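Local atomic coordinates of geranylgeranyl pyrophosphate synthase (Corynebacterium glutamicum, PDB entry 3LMD), a protein that probably builds prenyl diphosphate chains by magnesium-dependent addition of isopentenyl diphosphate to an allylic primer, as other members of the FPP/GGPP synthase family do. Residues L331-S334 with T335-A339; H221-A224 with L225-F228. All coordinates share one frame; numbering follows the deposited sequence.

Interaction 1: L331-S334 with T335-A339; sequences LPDS and TVKEA
Leu331 meets Lys337 through its backbone carbonyl: Lys337 NZ donates to Leu331 O over 2.9 Å, standing off the carbonyl plane. Hydrophobic contact accompanies the bond, for Leu331 CB lies 4.1 Å from Lys337 CD, while the rest of the leucine reaches helix 219-246. Pro332 contributes its carbonyl rather than its ring; Pro332 O lies 3.4 Å from Lys337 CD, so the lysine chain runs across two successive backbone oxygens before reaching its charged end. At Asp333 the carboxylate runs alongside the lysine chain, both reaching in one direction, and a salt bridge joins Asp333 OD1 to Lys337 NZ at 3.1 Å. The ammonium comes to the anti side of that oxygen, 34° out of the carboxylate plane. With Leu328 O, at the end of the preceding helix, as a further acceptor, three oxygens grip NZ, which ties the loop between helices 309-328 and 335-349 to the first turn of the second helix.

That turn opens with a classical serine N-cap. Ser334 OG sits between its own backbone N and carbonyl carbon (chi1 64°), a rotation that turns it back to the helix start, where it accepts from Lys337 N at 3.0 Å with a nearly straight N-H...O angle of 166°. The same hydroxyl makes a weak bond to Pro332 O. One residue further round, Glu338 N reaches Ser334 O at 3.1 Å and begins the regular helical pattern. A water receives the N-H of Ser334 and donates to Glu338 OE2, 2.6 Å away; Glu338 is also held by a salt bridge from its OE1 to Arg341.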
ATOM      1  N   LEU A 331      17.293  28.979  -9.492  1.00 31.63           N
ATOM      2  CA  LEU A 331      18.395  28.035  -9.657  1.00 32.84           C
ATOM      3  C   LEU A 331      19.497  28.706 -10.464  1.00 34.96           C
ATOM      4  O   LEU A 331      19.220  29.576 -11.316  1.00 35.07           O
ATOM      5  CB  LEU A 331      17.925  26.779 -10.435  1.00 30.59           C
ATOM      6  CG  LEU A 331      16.844  25.951  -9.734  1.00 32.61           C
ATOM      7  CD1 LEU A 331      16.308  24.842 -10.669  1.00 27.89           C
ATOM      8  CD2 LEU A 331      17.380  25.351  -8.432  1.00 29.57           C
ATOM      9  N   PRO A 332      20.739  28.271 -10.233  1.00 38.15           N
ATOM     10  CA  PRO A 332      21.866  28.797 -10.985  1.00 41.01           C
ATOM     11  C   PRO A 332      21.826  28.388 -12.442  1.00 44.52           C
ATOM     12  O   PRO A 332      21.448  27.250 -12.808  1.00 37.40           O
ATOM     13  CB  PRO A 332      23.086  28.173 -10.288  1.00 45.13           C
ATOM     14  CG  PRO A 332      22.597  26.954  -9.672  1.00 45.14           C
ATOM     15  CD  PRO A 332      21.168  27.306  -9.208  1.00 39.04           C
ATOM     16  N   ASP A 333      22.242  29.326 -13.270  1.00 33.69           N
ATOM     17  CA  ASP A 333      22.308  29.136 -14.686  1.00 37.34           C
ATOM     18  C   ASP A 333      23.251  27.968 -14.989  1.00 39.11           C
ATOM     19  O   ASP A 333      24.295  27.813 -14.333  1.00 36.31           O
ATOM     20  CB  ASP A 333      22.753  30.459 -15.311  1.00 44.46           C
ATOM     21  CG  ASP A 333      21.939  31.658 -14.755  1.00 55.84           C
ATOM     22  OD1 ASP A 333      20.972  31.431 -13.972  1.00 50.31           O
ATOM     23  OD2 ASP A 333      22.252  32.820 -15.087  1.00 39.97           O
ATOM     24  N   SER A 334      22.850  27.120 -15.933  1.00 32.80           N
ATOM     25  CA  SER A 334      23.593  25.895 -16.245  1.00 35.37           C
ATOM     26  C   SER A 334      22.879  25.180 -17.356  1.00 40.86           C
ATOM     27  O   SER A 334      21.715  25.464 -17.662  1.00 35.31           O
ATOM     28  CB  SER A 334      23.684  24.965 -15.031  1.00 41.27           C
ATOM     29  OG  SER A 334      22.377  24.516 -14.648  1.00 38.02           O
ATOM     30  N   THR A 335      23.557  24.235 -17.980  1.00 29.72           N
ATOM     31  CA  THR A 335      22.959  23.451 -19.022  1.00 32.65           C
ATOM     32  C   THR A 335      21.877  22.571 -18.453  1.00 27.40           C
ATOM     33  O   THR A 335      20.966  22.220 -19.138  1.00 32.38           O
ATOM     34  CB  THR A 335      23.945  22.539 -19.734  1.00 38.14           C
ATOM     35  OG1 THR A 335      24.622  21.735 -18.788  1.00 59.81           O
ATOM     36  CG2 THR A 335      24.911  23.321 -20.502  1.00 24.36           C
ATOM     37  N   VAL A 336      22.002  22.200 -17.198  1.00 28.35           N
ATOM     38  CA  VAL A 336      20.937  21.367 -16.613  1.00 32.80           C
ATOM     39  C   VAL A 336      19.707  22.245 -16.420  1.00 32.49           C
ATOM     40  O   VAL A 336      18.598  21.832 -16.718  1.00 32.18           O
ATOM     41  CB  VAL A 336      21.352  20.717 -15.302  1.00 31.70           C
ATOM     42  CG1 VAL A 336      20.152  19.907 -14.674  1.00 31.01           C
ATOM     43  CG2 VAL A 336      22.512  19.757 -15.564  1.00 38.51           C
ATOM     44  N   LYS A 337      19.899  23.468 -15.928  1.00 26.92           N
ATOM     45  CA  LYS A 337      18.747  24.381 -15.828  1.00 28.49           C
ATOM     46  C   LYS A 337      18.026  24.522 -17.158  1.00 32.18           C
ATOM     47  O   LYS A 337      16.786  24.493 -17.213  1.00 28.32           O
ATOM     48  CB  LYS A 337      19.177  25.756 -15.301  1.00 33.66           C
ATOM     49  CG  LYS A 337      18.054  26.795 -15.231  1.00 30.38           C
ATOM     50  CD  LYS A 337      18.428  27.960 -14.299  1.00 31.00           C
ATOM     51  CE  LYS A 337      17.840  29.283 -14.818  1.00 34.00           C
ATOM     52  NZ  LYS A 337      18.093  30.385 -13.817  1.00 35.18           N
ATOM     53  N   GLU A 338      18.787  24.689 -18.239  1.00 29.88           N
ATOM     54  CA  GLU A 338      18.179  24.907 -19.548  1.00 33.44           C
ATOM     55  C   GLU A 338      17.537  23.635 -20.114  1.00 38.19           C
ATOM     56  O   GLU A 338      16.574  23.720 -20.867  1.00 31.74           O
ATOM     57  CB  GLU A 338      19.202  25.482 -20.552  1.00 39.27           C
ATOM     58  CG  GLU A 338      19.606  26.962 -20.262  1.00 38.30           C
ATOM     59  CD  GLU A 338      18.412  27.887 -19.940  1.00 38.51           C
ATOM     60  OE1 GLU A 338      17.433  27.949 -20.727  1.00 39.60           O
ATOM     61  OE2 GLU A 338      18.456  28.561 -18.895  1.00 37.91           O
ATOM     62  N   ALA A 339      18.081  22.466 -19.762  1.00 34.84           N
ATOM     63  CA  ALA A 339      17.463  21.189 -20.132  1.00 32.35           C
ATOM     64  C   ALA A 339      16.086  21.045 -19.441  1.00 27.95           C
ATOM     65  O   ALA A 339      15.117  20.566 -20.047  1.00 31.58           O
ATOM     66  CB  ALA A 339      18.391  20.016 -19.709  1.00 32.97           C
TER
HETATM   67  O   HOH W   1      20.414  28.731 -17.229  1.00 33.09           O

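Interaction 2: H221-A224 with L225-F228; sequences HIDA and LKNF
Asp223 and Asn227 come together one turn apart on helix 219-246, one of the long helices of the all-alpha isoprenyl synthase fold. The backbone supplies four successive i to i+4 bonds, at 2.9 to 3.0 Å: Leu225 N to His221 O, Lys226 N to Ile222 O, Asn227 N to Asp223 O and Phe228 N to Ala224 O.

Charged contacts come next. Asp223 OD1 looks to Lys226, but the salt bridge to Lys226 NZ is long at 4.0 Å; the methylene Lys226 CE is nearer to OD1, at 3.6 Å. A bend at chi3 (69°) turns CE toward OD1, while NZ carries on past it. The other oxygen, OD2, has a stronger partner in Arg330, on the loop after helix 309-328, and thereby links this helix surface to the C-terminal part of the chain.

Side-chain carbons also pack on the backbone: a methyl of Leu225 rests on the carbonyl oxygen of the previous turn, with Leu225 CD1 3.3 Å from His221 O. The apolar contacts are made with neighbouring helices. Ile222 and Leu225 pack on helix 188-214, whereas Phe228, its CG swung anti to the backbone N (chi1 175°), lies on Ala324, Glu327 and Leu328 of helix 309-328 and on Leu340.

A water links the two polar ends of Asp223 and Asn227, whose side chains cross at an angle, carboxylate and amide planes standing 75° apart. Asn227 ND2 also makes a weak hydrogen bond to Glu327. The water donates to Asp223 OD2 at 2.5 Å and accepts from Asn227 ND2 at 3.0 Å.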
ATOM      1  N   HIS A 221      17.252  25.585  -3.446  1.00 28.69           N
ATOM      2  CA  HIS A 221      17.324  24.900  -4.716  1.00 35.02           C
ATOM      3  C   HIS A 221      16.479  23.636  -4.668  1.00 34.25           C
ATOM      4  O   HIS A 221      15.814  23.314  -5.645  1.00 30.66           O
ATOM      5  CB  HIS A 221      18.768  24.582  -5.104  1.00 35.35           C
ATOM      6  CG  HIS A 221      19.616  25.801  -5.293  1.00 42.19           C
ATOM      7  ND1 HIS A 221      20.994  25.758  -5.311  1.00 42.26           N
ATOM      8  CD2 HIS A 221      19.275  27.100  -5.468  1.00 42.62           C
ATOM      9  CE1 HIS A 221      21.466  26.980  -5.497  1.00 47.37           C
ATOM     10  NE2 HIS A 221      20.444  27.811  -5.602  1.00 45.68           N
ATOM     11  N   ILE A 222      16.510  22.944  -3.536  1.00 29.30           N
ATOM     12  CA  ILE A 222      15.635  21.790  -3.321  1.00 32.16           C
ATOM     13  C   ILE A 222      14.174  22.231  -3.475  1.00 32.51           C
ATOM     14  O   ILE A 222      13.384  21.587  -4.180  1.00 31.29           O
ATOM     15  CB  ILE A 222      15.823  21.202  -1.921  1.00 33.77           C
ATOM     16  CG1 ILE A 222      17.242  20.615  -1.742  1.00 31.12           C
ATOM     17  CG2 ILE A 222      14.753  20.128  -1.617  1.00 28.99           C
ATOM     18  CD1 ILE A 222      17.507  20.185  -0.239  1.00 28.05           C
ATOM     19  N   ASP A 223      13.825  23.336  -2.821  1.00 31.80           N
ATOM     20  CA  ASP A 223      12.463  23.853  -2.886  1.00 35.80           C
ATOM     21  C   ASP A 223      12.076  24.252  -4.317  1.00 35.41           C
ATOM     22  O   ASP A 223      10.954  23.990  -4.772  1.00 30.20           O
ATOM     23  CB  ASP A 223      12.290  25.047  -1.936  1.00 34.23           C
ATOM     24  CG  ASP A 223      10.829  25.391  -1.705  1.00 32.80           C
ATOM     25  OD1 ASP A 223      10.131  24.573  -1.073  1.00 34.12           O
ATOM     26  OD2 ASP A 223      10.381  26.463  -2.175  1.00 34.76           O
ATOM     27  N   ALA A 224      12.996  24.903  -5.028  1.00 29.44           N
ATOM     28  CA  ALA A 224      12.711  25.328  -6.388  1.00 29.84           C
ATOM     29  C   ALA A 224      12.466  24.126  -7.305  1.00 27.46           C
ATOM     30  O   ALA A 224      11.622  24.182  -8.197  1.00 26.68           O
ATOM     31  CB  ALA A 224      13.875  26.171  -6.935  1.00 30.43           C
ATOM     32  N   LEU A 225      13.247  23.060  -7.134  1.00 27.01           N
ATOM     33  CA  LEU A 225      13.122  21.890  -8.023  1.00 22.84           C
ATOM     34  C   LEU A 225      11.824  21.122  -7.735  1.00 25.33           C
ATOM     35  O   LEU A 225      11.150  20.617  -8.648  1.00 24.54           O
ATOM     36  CB  LEU A 225      14.347  20.946  -7.867  1.00 23.55           C
ATOM     37  CG  LEU A 225      15.524  21.595  -8.632  1.00 31.25           C
ATOM     38  CD1 LEU A 225      16.889  21.230  -7.993  1.00 27.05           C
ATOM     39  CD2 LEU A 225      15.480  21.235 -10.080  1.00 28.62           C
ATOM     40  N   LYS A 226      11.477  21.061  -6.466  1.00 27.34           N
ATOM     41  CA  LYS A 226      10.195  20.521  -6.062  1.00 29.66           C
ATOM     42  C   LYS A 226       9.038  21.281  -6.757  1.00 31.28           C
ATOM     43  O   LYS A 226       8.149  20.677  -7.382  1.00 29.24           O
ATOM     44  CB  LYS A 226      10.050  20.647  -4.548  1.00 27.06           C
ATOM     45  CG  LYS A 226       8.690  20.116  -4.067  1.00 30.88           C
ATOM     46  CD  LYS A 226       8.510  20.174  -2.528  1.00 40.42           C
ATOM     47  CE  LYS A 226       8.398  21.594  -2.034  1.00 48.74           C
ATOM     48  NZ  LYS A 226       7.457  21.648  -0.869  1.00 58.44           N
ATOM     49  N   ASN A 227       9.063  22.608  -6.650  1.00 23.79           N
ATOM     50  CA  ASN A 227       7.969  23.441  -7.174  1.00 26.06           C
ATOM     51  C   ASN A 227       7.942  23.391  -8.691  1.00 24.11           C
ATOM     52  O   ASN A 227       6.872  23.439  -9.328  1.00 28.11           O
ATOM     53  CB  ASN A 227       8.132  24.889  -6.689  1.00 29.34           C
ATOM     54  CG  ASN A 227       7.829  25.063  -5.196  1.00 30.78           C
ATOM     55  OD1 ASN A 227       7.329  24.167  -4.528  1.00 38.17           O
ATOM     56  ND2 ASN A 227       8.140  26.236  -4.679  1.00 33.61           N
ATOM     57  N   PHE A 228       9.124  23.288  -9.297  1.00 24.32           N
ATOM     58  CA  PHE A 228       9.200  23.172 -10.742  1.00 24.56           C
ATOM     59  C   PHE A 228       8.553  21.853 -11.188  1.00 23.66           C
ATOM     60  O   PHE A 228       7.804  21.807 -12.151  1.00 22.51           O
ATOM     61  CB  PHE A 228      10.668  23.193 -11.215  1.00 23.17           C
ATOM     62  CG  PHE A 228      10.816  22.950 -12.695  1.00 27.60           C
ATOM     63  CD1 PHE A 228      10.547  23.964 -13.596  1.00 24.50           C
ATOM     64  CD2 PHE A 228      11.209  21.699 -13.178  1.00 27.54           C
ATOM     65  CE1 PHE A 228      10.671  23.754 -14.977  1.00 31.92           C
ATOM     66  CE2 PHE A 228      11.320  21.469 -14.526  1.00 28.07           C
ATOM     67  CZ  PHE A 228      11.068  22.515 -15.439  1.00 24.22           C
TER
HETATM   68  O   HOH W   2       8.057  27.432  -1.907  1.00 52.72           O

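How the interactions relate
The centres of the two interactions lie about 13 Å apart, in the same half of the molecule. Interaction 2 comes first along the chain, within helix 219-246; interaction 1 follows about a hundred residues later, where the loop after helix 309-328 runs into helix 335-349. They meet directly by hydrophobic packing: Leu331 CD1 lies 3.7 Å from Leu225 CD2, and Leu331 CD2 lies 3.7 Å from His221 CB and also touches Ala224. Pro332 packs on His221 as well. The loop's side chains thus join the C-terminal helices to helix 219-246, and both regions lie away from the known metal-binding residues.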